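Long-range contacts in orphan protein TM0875 (Thermotoga maritima, PDB 1O22), which is of unknown function, an orphan protein of the DUF3855 family with a new fold whose mixed beta sheet runs on into a second subunit: residues A[22-27]-A[54-59]; A[71-76]-A[106-111]; A[78-83]-A[99-104]. One frame throughout, in Å; residues are numbered along the deposited sequence.

Interaction 1 (A[22-27]-A[54-59]); sequences LYYKKG and ELIGRI
The ring of Tyr23 lies flat over the backbone of Gly57, whose N sits 3.5 Å above the ring plane over its centre and whose CA makes a CH-pi contact at 3.8 Å from the ring centroid. What swings the ring across the neighbouring strand is its first torsion: CG stands between the backbone N and the carbonyl carbon (chi1 67°). Glycine suits the site, since any CB at Gly57 would run into the hydroxyl of Tyr23. That hydroxyl is hydrogen-bonded to Ser53 O. With an alanine here instead of Tyr23, the Gly57 backbone would probably lose its aromatic cover and Ser53 O its hydroxyl partner. Beneath the ring, Tyr23 and Gly57 form an antiparallel hydrogen-bonded pair, Tyr23 N to Gly57 O at 3.0 Å and Gly57 N to Tyr23 O at 3.2 Å. A nearly straight bond follows from Lys25 N to Leu55 O (2.9 Å, 178° at the hydrogen). On the other face of the sheet, Ile56 CD1 touches Tyr24 CE1 at 3.7 Å, and Leu22 CD2 lies alongside the aliphatic part of Arg58, 3.5 Å from its CG. At the strand end, extended Lys25 and Glu54 run side by side; in the conformer given, one of two for Glu54, Lys25 NZ and Glu54 OE1 make a long, doubtful ion pair at 3.9 Å, with a water between them. Strand 19-25 is thus held between strands 56-66 and 159-165, with helix 137-152 packing on the Tyr23 face through Met145 and Phe148, while Val46 of the second subunit packs on Ile56.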
# COMPACT_ATOMS: atom_id res chain seq x y z
N LEU A 22 -10.32 -13.36 -1.05
CA LEU A 22 -11.52 -12.77 -1.65
C LEU A 22 -12.67 -13.13 -0.75
O LEU A 22 -12.84 -14.30 -0.44
CB LEU A 22 -11.75 -13.34 -3.06
CG LEU A 22 -10.58 -13.27 -4.03
CD1 LEU A 22 -10.89 -14.08 -5.31
CD2 LEU A 22 -10.26 -11.84 -4.38
N TYR A 23 -13.43 -12.15 -0.28
CA TYR A 23 -14.54 -12.43 0.61
C TYR A 23 -15.84 -12.03 -0.07
O TYR A 23 -15.84 -11.18 -0.96
CB TYR A 23 -14.39 -11.72 1.99
CG TYR A 23 -14.47 -10.21 1.95
CD1 TYR A 23 -15.69 -9.55 2.02
CD2 TYR A 23 -13.31 -9.45 1.84
CE1 TYR A 23 -15.76 -8.21 1.95
CE2 TYR A 23 -13.37 -8.10 1.78
CZ TYR A 23 -14.58 -7.48 1.87
OH TYR A 23 -14.62 -6.09 1.78
N TYR A 24 -16.94 -12.68 0.33
CA TYR A 24 -18.24 -12.50 -0.31
C TYR A 24 -19.33 -12.59 0.72
O TYR A 24 -19.36 -13.54 1.50
CB TYR A 24 -18.51 -13.63 -1.35
CG TYR A 24 -17.41 -13.86 -2.35
CD1 TYR A 24 -17.34 -13.11 -3.51
CD2 TYR A 24 -16.43 -14.81 -2.13
CE1 TYR A 24 -16.32 -13.31 -4.45
CE2 TYR A 24 -15.41 -15.03 -3.06
CZ TYR A 24 -15.37 -14.27 -4.22
OH TYR A 24 -14.38 -14.45 -5.17
N LYS A 25 -20.27 -11.66 0.68
CA LYS A 25 -21.47 -11.81 1.49
C LYS A 25 -22.31 -13.04 1.03
O LYS A 25 -22.66 -13.19 -0.16
CB LYS A 25 -22.33 -10.55 1.52
CG LYS A 25 -23.39 -10.56 2.67
CD LYS A 25 -23.80 -9.19 3.05
CE LYS A 25 -24.41 -9.14 4.40
NZ LYS A 25 -25.00 -7.78 4.59
N LYS A 26 -22.56 -13.94 1.97
CA LYS A 26 -23.40 -15.12 1.72
C LYS A 26 -24.72 -14.74 1.06
O LYS A 26 -25.33 -13.71 1.40
CB LYS A 26 -23.71 -15.86 3.00
CG LYS A 26 -22.62 -16.68 3.56
CD LYS A 26 -23.02 -17.23 4.92
CE LYS A 26 -22.06 -18.29 5.46
NZ LYS A 26 -22.41 -18.73 6.88
N GLY A 27 -25.13 -15.59 0.13
CA GLY A 27 -26.37 -15.42 -0.59
C GLY A 27 -26.31 -14.55 -1.82
O GLY A 27 -27.15 -14.70 -2.71
N GLU A 54 -18.98 -4.05 1.97
CA GLU A 54 -19.62 -5.09 2.76
C GLU A 54 -20.11 -6.27 1.96
O GLU A 54 -20.39 -7.32 2.55
CB GLU A 54 -20.68 -4.54 3.76
CG GLU A 54 -22.10 -4.24 3.38
CD GLU A 54 -22.83 -3.67 4.61
OE1 GLU A 54 -23.15 -4.45 5.55
OE2 GLU A 54 -23.02 -2.44 4.66
N LEU A 55 -20.22 -6.13 0.64
CA LEU A 55 -20.72 -7.22 -0.20
C LEU A 55 -19.65 -8.14 -0.73
O LEU A 55 -19.90 -9.30 -0.95
CB LEU A 55 -21.54 -6.68 -1.38
CG LEU A 55 -22.69 -5.77 -0.97
CD1 LEU A 55 -23.34 -5.18 -2.22
CD2 LEU A 55 -23.71 -6.56 -0.12
N ILE A 56 -18.47 -7.58 -0.99
CA ILE A 56 -17.42 -8.25 -1.72
C ILE A 56 -16.11 -7.44 -1.54
O ILE A 56 -16.13 -6.22 -1.42
CB ILE A 56 -17.79 -8.36 -3.26
CG1 ILE A 56 -16.73 -9.19 -3.99
CG2 ILE A 56 -17.98 -6.97 -3.91
CD1 ILE A 56 -17.17 -9.81 -5.31
N GLY A 57 -15.00 -8.15 -1.56
CA GLY A 57 -13.72 -7.49 -1.57
C GLY A 57 -12.54 -8.41 -1.74
O GLY A 57 -12.66 -9.62 -1.73
N ARG A 58 -11.38 -7.79 -1.86
CA ARG A 58 -10.10 -8.49 -1.97
C ARG A 58 -9.09 -7.87 -1.01
O ARG A 58 -8.92 -6.63 -0.97
CB ARG A 58 -9.56 -8.37 -3.38
CG ARG A 58 -8.24 -9.09 -3.61
CD ARG A 58 -7.86 -9.14 -5.09
NE ARG A 58 -7.53 -7.81 -5.57
CZ ARG A 58 -7.00 -7.55 -6.76
NH1 ARG A 58 -6.71 -8.53 -7.62
NH2 ARG A 58 -6.75 -6.29 -7.09
N ILE A 59 -8.47 -8.72 -0.20
CA ILE A 59 -7.42 -8.30 0.69
C ILE A 59 -6.18 -9.20 0.56
O ILE A 59 -6.24 -10.30 0.04
CB ILE A 59 -7.94 -8.21 2.16
CG1 ILE A 59 -8.39 -9.54 2.68
CG2 ILE A 59 -9.11 -7.24 2.25
CD1 ILE A 59 -8.76 -9.51 4.11
O HOH W 1 -22.56 -7.12 6.48

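Interaction 2 (A[71-76]-A[106-111]); sequences EVPSFA and DYLDSY
Strands 75-81 and 100-111 meet here at one end of an antiparallel ladder, where Phe75 faces Tyr107 as a non-hydrogen-bonded pair and Ala76 faces Asp106 as a hydrogen-bonded one. The two aromatic rings meet obliquely, their planes at 40° and centroids 4.8 Å apart; the exact overlap is doubtful, because the nearest carbons of the two rings are modelled closer than carbons can sit. Different first torsions bring the rings together: Phe75 CG lies anti to the carbonyl carbon, beside its own backbone N (chi1 -63°), while Tyr107 CG is anti to the backbone N (chi1 -172°). The Tyr107 ring also passes close to the carbonyl of Ser74. Backbone bonds fix the register. Ala76 N gives to Asp106 O at 2.8 Å and Asp106 N to Ala76 O at 2.9 Å. Beyond the paired residues Leu108 N reaches Ser74 O at 3.0 Å. Ala76 O also takes a bond from a water that gives its second one to Asp106 OD2, at 2.7 Å, tying the carboxylate to the neighbouring strand. Strand 75-81 is an outermost strand of the chain's own mixed sheet, but the sheet does not stop there: Phe75 and Ala76 also pair with a strand of the second subunit in an antiparallel ladder, carrying it on across the interface. On the face away from the two rings, Leu108 divides its methyl groups, CD1 lying 4.2 Å from Ala76 CB and CD2 lying 4.0 Å from Pro73 CG. Pro73 and Leu108 both rest on Tyr126 of strand 122-128, and Leu80 of the second subunit packs on Pro73.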
# COMPACT_ATOMS: atom_id res chain seq x y z
N GLU A 71 10.26 -11.14 21.05
CA GLU A 71 9.02 -10.39 21.26
C GLU A 71 8.31 -9.98 20.00
O GLU A 71 8.96 -9.69 18.99
CB GLU A 71 9.34 -9.12 22.02
CG GLU A 71 9.82 -9.37 23.42
CD GLU A 71 10.15 -8.10 24.17
OE1 GLU A 71 11.12 -7.43 23.80
OE2 GLU A 71 9.45 -7.80 25.16
N VAL A 72 6.98 -9.98 20.05
CA VAL A 72 6.16 -9.44 18.97
C VAL A 72 6.32 -7.92 18.92
O VAL A 72 6.57 -7.30 19.93
CB VAL A 72 4.60 -9.78 19.13
CG1 VAL A 72 4.36 -11.29 19.07
CG2 VAL A 72 3.98 -9.14 20.41
N PRO A 73 6.22 -7.36 17.74
CA PRO A 73 6.29 -5.92 17.57
C PRO A 73 5.03 -5.23 18.11
O PRO A 73 3.94 -5.76 18.09
CB PRO A 73 6.38 -5.77 16.05
CG PRO A 73 5.78 -6.99 15.48
CD PRO A 73 5.98 -8.08 16.47
N SER A 74 5.21 -4.05 18.66
CA SER A 74 4.12 -3.14 18.91
C SER A 74 4.02 -1.99 17.94
O SER A 74 2.95 -1.45 17.79
CB SER A 74 4.23 -2.58 20.32
OG SER A 74 4.04 -3.60 21.26
N PHE A 75 5.14 -1.55 17.34
CA PHE A 75 5.09 -0.45 16.34
C PHE A 75 5.89 -0.81 15.10
O PHE A 75 6.83 -1.55 15.19
CB PHE A 75 5.64 0.85 16.88
CG PHE A 75 4.88 1.39 17.99
CD1 PHE A 75 3.81 2.28 17.77
CD2 PHE A 75 5.20 1.00 19.29
CE1 PHE A 75 3.09 2.79 18.84
CE2 PHE A 75 4.49 1.49 20.35
CZ PHE A 75 3.43 2.39 20.14
N ALA A 76 5.42 -0.34 13.94
CA ALA A 76 6.14 -0.43 12.69
C ALA A 76 6.65 0.98 12.39
O ALA A 76 5.89 1.95 12.49
CB ALA A 76 5.22 -0.92 11.59
N ASP A 106 3.43 3.31 13.00
CA ASP A 106 2.11 2.69 13.04
C ASP A 106 2.06 1.78 14.22
O ASP A 106 2.96 0.96 14.40
CB ASP A 106 1.86 1.87 11.79
CG ASP A 106 1.41 2.73 10.64
OD1 ASP A 106 0.22 3.08 10.62
OD2 ASP A 106 2.19 3.13 9.74
N TYR A 107 1.01 1.91 15.02
CA TYR A 107 0.79 1.05 16.19
C TYR A 107 0.09 -0.21 15.68
O TYR A 107 -0.76 -0.11 14.84
CB TYR A 107 -0.08 1.78 17.22
CG TYR A 107 -0.22 1.05 18.56
CD1 TYR A 107 0.90 0.55 19.22
CD2 TYR A 107 -1.45 0.88 19.15
CE1 TYR A 107 0.78 -0.11 20.44
CE2 TYR A 107 -1.58 0.21 20.37
CZ TYR A 107 -0.46 -0.27 21.01
OH TYR A 107 -0.58 -0.93 22.22
N LEU A 108 0.52 -1.39 16.10
CA LEU A 108 -0.13 -2.60 15.61
C LEU A 108 -1.36 -2.88 16.47
O LEU A 108 -1.30 -2.71 17.67
CB LEU A 108 0.84 -3.79 15.66
CG LEU A 108 1.80 -3.83 14.45
CD1 LEU A 108 2.87 -2.83 14.54
CD2 LEU A 108 2.37 -5.23 14.33
N ASP A 109 -2.45 -3.34 15.87
CA ASP A 109 -3.56 -3.88 16.66
C ASP A 109 -3.22 -5.26 17.26
O ASP A 109 -2.37 -5.97 16.75
CB ASP A 109 -4.80 -4.07 15.80
CG ASP A 109 -5.43 -2.77 15.36
OD1 ASP A 109 -5.21 -1.70 15.98
OD2 ASP A 109 -6.23 -2.75 14.39
N SER A 110 -3.91 -5.62 18.33
CA SER A 110 -3.78 -6.90 19.03
C SER A 110 -5.04 -7.72 18.83
O SER A 110 -6.12 -7.18 19.00
CB SER A 110 -3.62 -6.68 20.52
OG SER A 110 -2.43 -6.00 20.80
N TYR A 111 -4.92 -8.98 18.45
CA TYR A 111 -6.09 -9.89 18.42
C TYR A 111 -5.62 -11.24 18.93
O TYR A 111 -4.91 -11.93 18.24
CB TYR A 111 -6.70 -9.99 17.01
CG TYR A 111 -8.06 -10.66 16.98
CD1 TYR A 111 -9.19 -9.99 17.45
CD2 TYR A 111 -8.23 -11.95 16.52
CE1 TYR A 111 -10.43 -10.59 17.45
CE2 TYR A 111 -9.48 -12.57 16.51
CZ TYR A 111 -10.58 -11.88 16.97
OH TYR A 111 -11.84 -12.47 16.98
O HOH W 2 4.81 2.47 9.65

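Interaction 3 (A[78-83]-A[99-104])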
# COMPACT_ATOMS: atom_id res chain seq x y z
N LYS A 78 8.63 3.38 9.58
CA LYS A 78 9.28 3.64 8.28
C LYS A 78 10.37 4.67 8.48
O LYS A 78 10.11 5.79 8.89
CB LYS A 78 8.28 4.12 7.24
CG LYS A 78 7.26 3.01 6.87
CD LYS A 78 6.18 3.51 5.92
CE LYS A 78 4.87 2.78 6.16
NZ LYS A 78 3.81 3.22 5.22
N ALA A 79 11.59 4.24 8.27
CA ALA A 79 12.78 5.08 8.39
C ALA A 79 13.45 5.23 7.02
O ALA A 79 13.41 4.34 6.19
CB ALA A 79 13.74 4.43 9.36
N LEU A 80 14.14 6.32 6.79
CA LEU A 80 14.89 6.48 5.54
C LEU A 80 16.35 6.72 5.90
O LEU A 80 16.66 7.43 6.85
CB LEU A 80 14.33 7.67 4.74
CG LEU A 80 12.83 7.74 4.48
CD1 LEU A 80 12.37 9.13 4.19
CD2 LEU A 80 12.50 6.83 3.30
N THR A 81 17.24 6.14 5.13
CA THR A 81 18.66 6.40 5.25
C THR A 81 19.25 7.01 3.97
O THR A 81 18.89 6.58 2.89
CB THR A 81 19.34 5.07 5.65
OG1 THR A 81 20.74 5.26 5.66
CG2 THR A 81 19.07 3.98 4.64
N PRO A 82 20.17 7.97 4.09
CA PRO A 82 20.92 8.51 2.95
C PRO A 82 22.11 7.69 2.55
O PRO A 82 22.75 8.07 1.57
CB PRO A 82 21.42 9.87 3.48
CG PRO A 82 21.50 9.70 4.95
CD PRO A 82 20.52 8.69 5.33
N LYS A 83 22.43 6.63 3.30
CA LYS A 83 23.52 5.75 2.97
C LYS A 83 23.31 5.15 1.58
O LYS A 83 22.21 4.74 1.25
CB LYS A 83 23.62 4.64 4.01
CG LYS A 83 24.40 5.02 5.26
CD LYS A 83 25.25 3.82 5.78
CE LYS A 83 26.35 3.37 4.80
NZ LYS A 83 26.65 1.90 4.89
N ASN A 99 21.31 7.19 12.78
CA ASN A 99 21.06 8.37 11.95
C ASN A 99 20.09 8.09 10.79
O ASN A 99 20.42 8.21 9.59
CB ASN A 99 22.38 8.95 11.42
CG ASN A 99 22.21 10.36 10.88
OD1 ASN A 99 21.65 11.22 11.57
ND2 ASN A 99 22.65 10.60 9.64
N VAL A 100 18.87 7.72 11.16
CA VAL A 100 17.83 7.52 10.18
C VAL A 100 16.73 8.54 10.38
O VAL A 100 16.53 9.04 11.49
CB VAL A 100 17.32 6.06 10.19
CG1 VAL A 100 18.38 5.15 9.62
CG2 VAL A 100 16.95 5.60 11.56
N PHE A 101 16.05 8.88 9.30
CA PHE A 101 14.89 9.74 9.33
C PHE A 101 13.61 8.92 9.52
O PHE A 101 13.26 8.10 8.68
CB PHE A 101 14.83 10.55 8.04
CG PHE A 101 13.74 11.56 8.01
CD1 PHE A 101 13.94 12.80 8.54
CD2 PHE A 101 12.52 11.27 7.43
CE1 PHE A 101 12.95 13.77 8.49
CE2 PHE A 101 11.52 12.22 7.37
CZ PHE A 101 11.73 13.48 7.90
N VAL A 102 12.90 9.17 10.62
CA VAL A 102 11.61 8.54 10.86
C VAL A 102 10.49 9.23 10.15
O VAL A 102 10.18 10.36 10.43
CB VAL A 102 11.29 8.50 12.34
CG1 VAL A 102 9.91 7.81 12.57
CG2 VAL A 102 12.39 7.81 13.08
N GLU A 103 9.88 8.54 9.21
CA GLU A 103 8.86 9.14 8.38
C GLU A 103 7.43 8.79 8.85
O GLU A 103 6.52 9.61 8.77
CB GLU A 103 9.07 8.65 6.96
CG GLU A 103 8.20 9.37 5.96
CD GLU A 103 8.30 8.72 4.61
OE1 GLU A 103 8.22 7.48 4.55
OE2 GLU A 103 8.46 9.46 3.63
N GLU A 104 7.25 7.56 9.31
CA GLU A 104 5.93 7.06 9.73
C GLU A 104 6.11 6.08 10.92
O GLU A 104 7.09 5.33 10.99
CB GLU A 104 5.19 6.35 8.57
CG GLU A 104 5.05 7.19 7.28
CD GLU A 104 4.13 6.57 6.22
OE1 GLU A 104 3.35 5.64 6.55
OE2 GLU A 104 4.16 7.04 5.05
O HOH W 3 21.87 6.56 8.16
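The Phe101 ring is met obliquely by Leu80 CD1, 3.9 Å from its CD2, the two side chains running side by side in the same direction; Trp94 of the second subunit meets this ring edge-to-face. The carboxylate of Glu104 is approached by Lys78 NZ from above its plane, 55° out of it, in a salt bridge of 2.8 Å to OE1, while OE2 is bridged to Lys124 of the second subunit. Held between two lysines, this carboxylate is likely to stay ionised. A classic beta bulge interrupts the antiparallel ladder: Glu103 and Glu104 both face Lys78, whose O takes both N-H groups, Glu103 N at 2.8 Å and, weakly, Glu104 N at 3.4 Å. Lys78 to Thr81 and Val100 to Val102 also pair in antiparallel fashion with the second subunit, so the sheet runs on across the interface. Past the bulge Leu80 and Phe101 form a hydrogen-bonded pair, Leu80 N to Phe101 O at 2.7 Å, and on the other face Ala79 CB meets Val100 CB at 4.0 Å. At the strand end Thr81 OG1, anti to its own N (chi1 175°), accepts from Lys83 N in an ST turn; a water 2.6 Å from Asn99 O, to which it donates, also bonds Thr81 OG1.

Overall arrangement
From the N terminus, interaction 1 closes first: strand 19-25 leaves for helix 31-44 and the chain returns to lay strand 56-66 beside it. Only after that does the chain open interaction 2, so the two are in series, on opposite sides of the chain's centre, their nearest atoms about 13 Å apart. Interactions 2 and 3 use the same two strands, 75-81 and 100-111. The 78-83/99-104 contact falls within the loop that 71-76/106-111 completes, and itself closes the shorter excursion through strand 93-98. All three belong to one mixed sheet: interaction 1 joins two strands toward one margin, the other two its opposite margin, and each touches the second subunit.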